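PDB 4MZD: nisin leader peptide-processing serine protease NisP from Lactococcus lactis subsp. lactis, which processes the leader peptide of the nisin precursor in antibiotic biosynthesis, probably as a subtilisin-like serine endopeptidase. Local coordinates for residues 107-115 with 152-161. Residues are numbered along the deposited sequence; the frame is centred on the assembly and turned at random.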
# COMPACT_ATOMS: atom_id res chain seq x y z
N HIS A 107 0.30 17.12 10.50
CA HIS A 107 -1.13 16.93 10.28
C HIS A 107 -1.81 16.65 11.62
O HIS A 107 -1.39 15.74 12.33
CB HIS A 107 -1.41 15.79 9.31
CG HIS A 107 -2.82 15.80 8.81
ND1 HIS A 107 -3.89 15.57 9.64
CD2 HIS A 107 -3.33 16.11 7.60
CE1 HIS A 107 -5.01 15.70 8.95
NE2 HIS A 107 -4.70 16.03 7.70
N PRO A 108 -2.86 17.40 11.97
CA PRO A 108 -3.44 17.23 13.31
C PRO A 108 -3.95 15.82 13.61
O PRO A 108 -3.95 15.44 14.79
CB PRO A 108 -4.59 18.25 13.34
CG PRO A 108 -4.87 18.56 11.91
CD PRO A 108 -3.54 18.48 11.23
N ASP A 109 -4.38 15.05 12.61
CA ASP A 109 -4.88 13.71 12.89
C ASP A 109 -3.76 12.69 13.02
O ASP A 109 -4.00 11.56 13.46
CB ASP A 109 -5.84 13.24 11.80
CG ASP A 109 -7.14 14.01 11.76
OD1 ASP A 109 -7.52 14.67 12.76
OD2 ASP A 109 -7.80 13.93 10.70
N LEU A 110 -2.55 13.07 12.61
CA LEU A 110 -1.42 12.14 12.51
C LEU A 110 -0.27 12.39 13.48
O LEU A 110 0.46 11.47 13.80
CB LEU A 110 -0.82 12.17 11.10
CG LEU A 110 -1.78 11.96 9.92
CD1 LEU A 110 -1.04 12.05 8.59
CD2 LEU A 110 -2.50 10.63 10.05
N SER A 111 -0.13 13.62 13.94
CA SER A 111 1.08 13.98 14.67
C SER A 111 1.32 13.11 15.91
O SER A 111 2.47 12.79 16.23
CB SER A 111 1.08 15.47 15.03
OG SER A 111 -0.04 15.80 15.82
N ASN A 112 0.25 12.73 16.60
CA ASN A 112 0.38 11.93 17.81
C ASN A 112 0.70 10.46 17.56
O ASN A 112 0.92 9.70 18.50
CB ASN A 112 -0.88 12.06 18.67
CG ASN A 112 -0.99 13.41 19.32
OD1 ASN A 112 -0.05 14.20 19.32
ND2 ASN A 112 -2.16 13.69 19.90
N SER A 113 0.73 10.06 16.28
CA SER A 113 1.06 8.69 15.90
C SER A 113 2.52 8.50 15.50
O SER A 113 2.96 7.38 15.26
CB SER A 113 0.22 8.25 14.70
OG SER A 113 -1.16 8.27 15.01
N LEU A 114 3.26 9.59 15.35
CA LEU A 114 4.60 9.47 14.79
C LEU A 114 5.55 8.78 15.75
O LEU A 114 5.67 9.16 16.91
CB LEU A 114 5.16 10.84 14.39
CG LEU A 114 5.02 11.25 12.92
CD1 LEU A 114 5.82 10.35 11.97
CD2 LEU A 114 3.56 11.29 12.51
N GLY A 115 6.23 7.76 15.24
CA GLY A 115 7.27 7.09 15.99
C GLY A 115 8.60 7.79 15.88
O GLY A 115 8.71 8.88 15.31
N ALA A 152 -0.83 7.17 5.24
CA ALA A 152 -0.68 7.16 6.69
C ALA A 152 -2.02 7.32 7.40
O ALA A 152 -2.27 6.65 8.41
CB ALA A 152 0.29 8.22 7.14
N GLY A 153 -2.88 8.20 6.90
CA GLY A 153 -4.17 8.41 7.53
C GLY A 153 -4.99 7.14 7.59
O GLY A 153 -5.70 6.90 8.57
N GLN A 154 -4.91 6.32 6.54
CA GLN A 154 -5.65 5.07 6.50
C GLN A 154 -5.21 4.12 7.60
O GLN A 154 -6.01 3.30 8.07
CB GLN A 154 -5.51 4.39 5.14
CG GLN A 154 -6.13 5.19 4.02
CD GLN A 154 -7.62 5.28 4.20
OE1 GLN A 154 -8.32 4.28 4.09
NE2 GLN A 154 -8.11 6.48 4.55
N ILE A 155 -3.94 4.19 7.99
CA ILE A 155 -3.44 3.36 9.07
C ILE A 155 -3.85 3.90 10.44
O ILE A 155 -4.37 3.15 11.27
CB ILE A 155 -1.90 3.23 9.03
CG1 ILE A 155 -1.44 2.72 7.66
CG2 ILE A 155 -1.41 2.31 10.13
CD1 ILE A 155 0.06 2.68 7.49
N THR A 156 -3.59 5.19 10.67
CA THR A 156 -3.46 5.68 12.04
C THR A 156 -4.21 6.97 12.37
O THR A 156 -4.14 7.42 13.51
CB THR A 156 -1.96 5.85 12.39
OG1 THR A 156 -1.82 5.97 13.79
CG2 THR A 156 -1.36 7.08 11.69
N ALA A 157 -4.91 7.58 11.42
CA ALA A 157 -5.57 8.85 11.73
C ALA A 157 -6.40 8.71 13.00
O ALA A 157 -7.12 7.72 13.20
CB ALA A 157 -6.43 9.33 10.59
N ASN A 158 -6.32 9.72 13.85
CA ASN A 158 -7.02 9.69 15.12
C ASN A 158 -7.57 11.06 15.46
O ASN A 158 -7.11 11.71 16.40
CB ASN A 158 -6.07 9.19 16.21
CG ASN A 158 -6.79 8.84 17.49
OD1 ASN A 158 -8.02 8.74 17.51
ND2 ASN A 158 -6.04 8.65 18.56
N GLY A 159 -8.55 11.50 14.71
CA GLY A 159 -9.08 12.83 14.93
C GLY A 159 -10.34 13.05 14.13
O GLY A 159 -11.37 12.41 14.37
N ASN A 160 -10.27 13.96 13.16
CA ASN A 160 -11.45 14.28 12.37
C ASN A 160 -11.86 13.14 11.45
O ASN A 160 -13.04 13.01 11.10
CB ASN A 160 -11.21 15.59 11.62
CG ASN A 160 -10.75 16.70 12.54
OD1 ASN A 160 -11.28 16.88 13.63
ND2 ASN A 160 -9.74 17.44 12.11
N ILE A 161 -10.88 12.33 11.05
CA ILE A 161 -11.15 11.01 10.48
C ILE A 161 -10.41 9.98 11.32
O ILE A 161 -9.54 10.32 12.13
CB ILE A 161 -10.74 10.87 8.99
CG1 ILE A 161 -9.22 10.91 8.83
CG2 ILE A 161 -11.42 11.92 8.14
CD1 ILE A 161 -8.77 10.45 7.47
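D109 holds the loop 157-161 following helix 147-156 with its carboxylate and its own carbonyl, in the subtilisin-like fold of the protease's subtilase domain, where the His-Pro-Asp-Leu sequence 107-110 follows the strand of D100. Its CG lies beside the backbone N (chi1 -68°), which carries the carboxylate out to the backbone of 159-161. D109 OD1 accepts N160 N at 2.9 Å, the donor arriving from above the carboxylate plane, 45° out of it. D109 OD2 takes a longer, weak bond from I161 N. Y346 OH bonds both D109 OD2 and N160 ND2, tying strand 346-349 to the same site. D109 O receives N158 N at 3.0 Å. Behind this polar grip L110 reaches across to helix 147-156: CD2 lies over the bare backbone of G153, 3.8 Å from its CA, and also rests on A157, while L110 CD1 faces A152 CB at 4.3 Å. The side chain of A152 is about 8 Å from that of D100 and about 9 Å from that of H147, both predicted charge-relay residues. On the far flank from the carboxylate, S113 OG and T156 OG1 meet hydroxyl to hydroxyl at 2.7 Å; T156 OG1 is bonded to I168 O as well. Within the turn, H107 ND1 accepts D109 N at 3.1 Å in the plane of the imidazole, fixing the ring's rotation, and H107 NE2 bonds to W345 O.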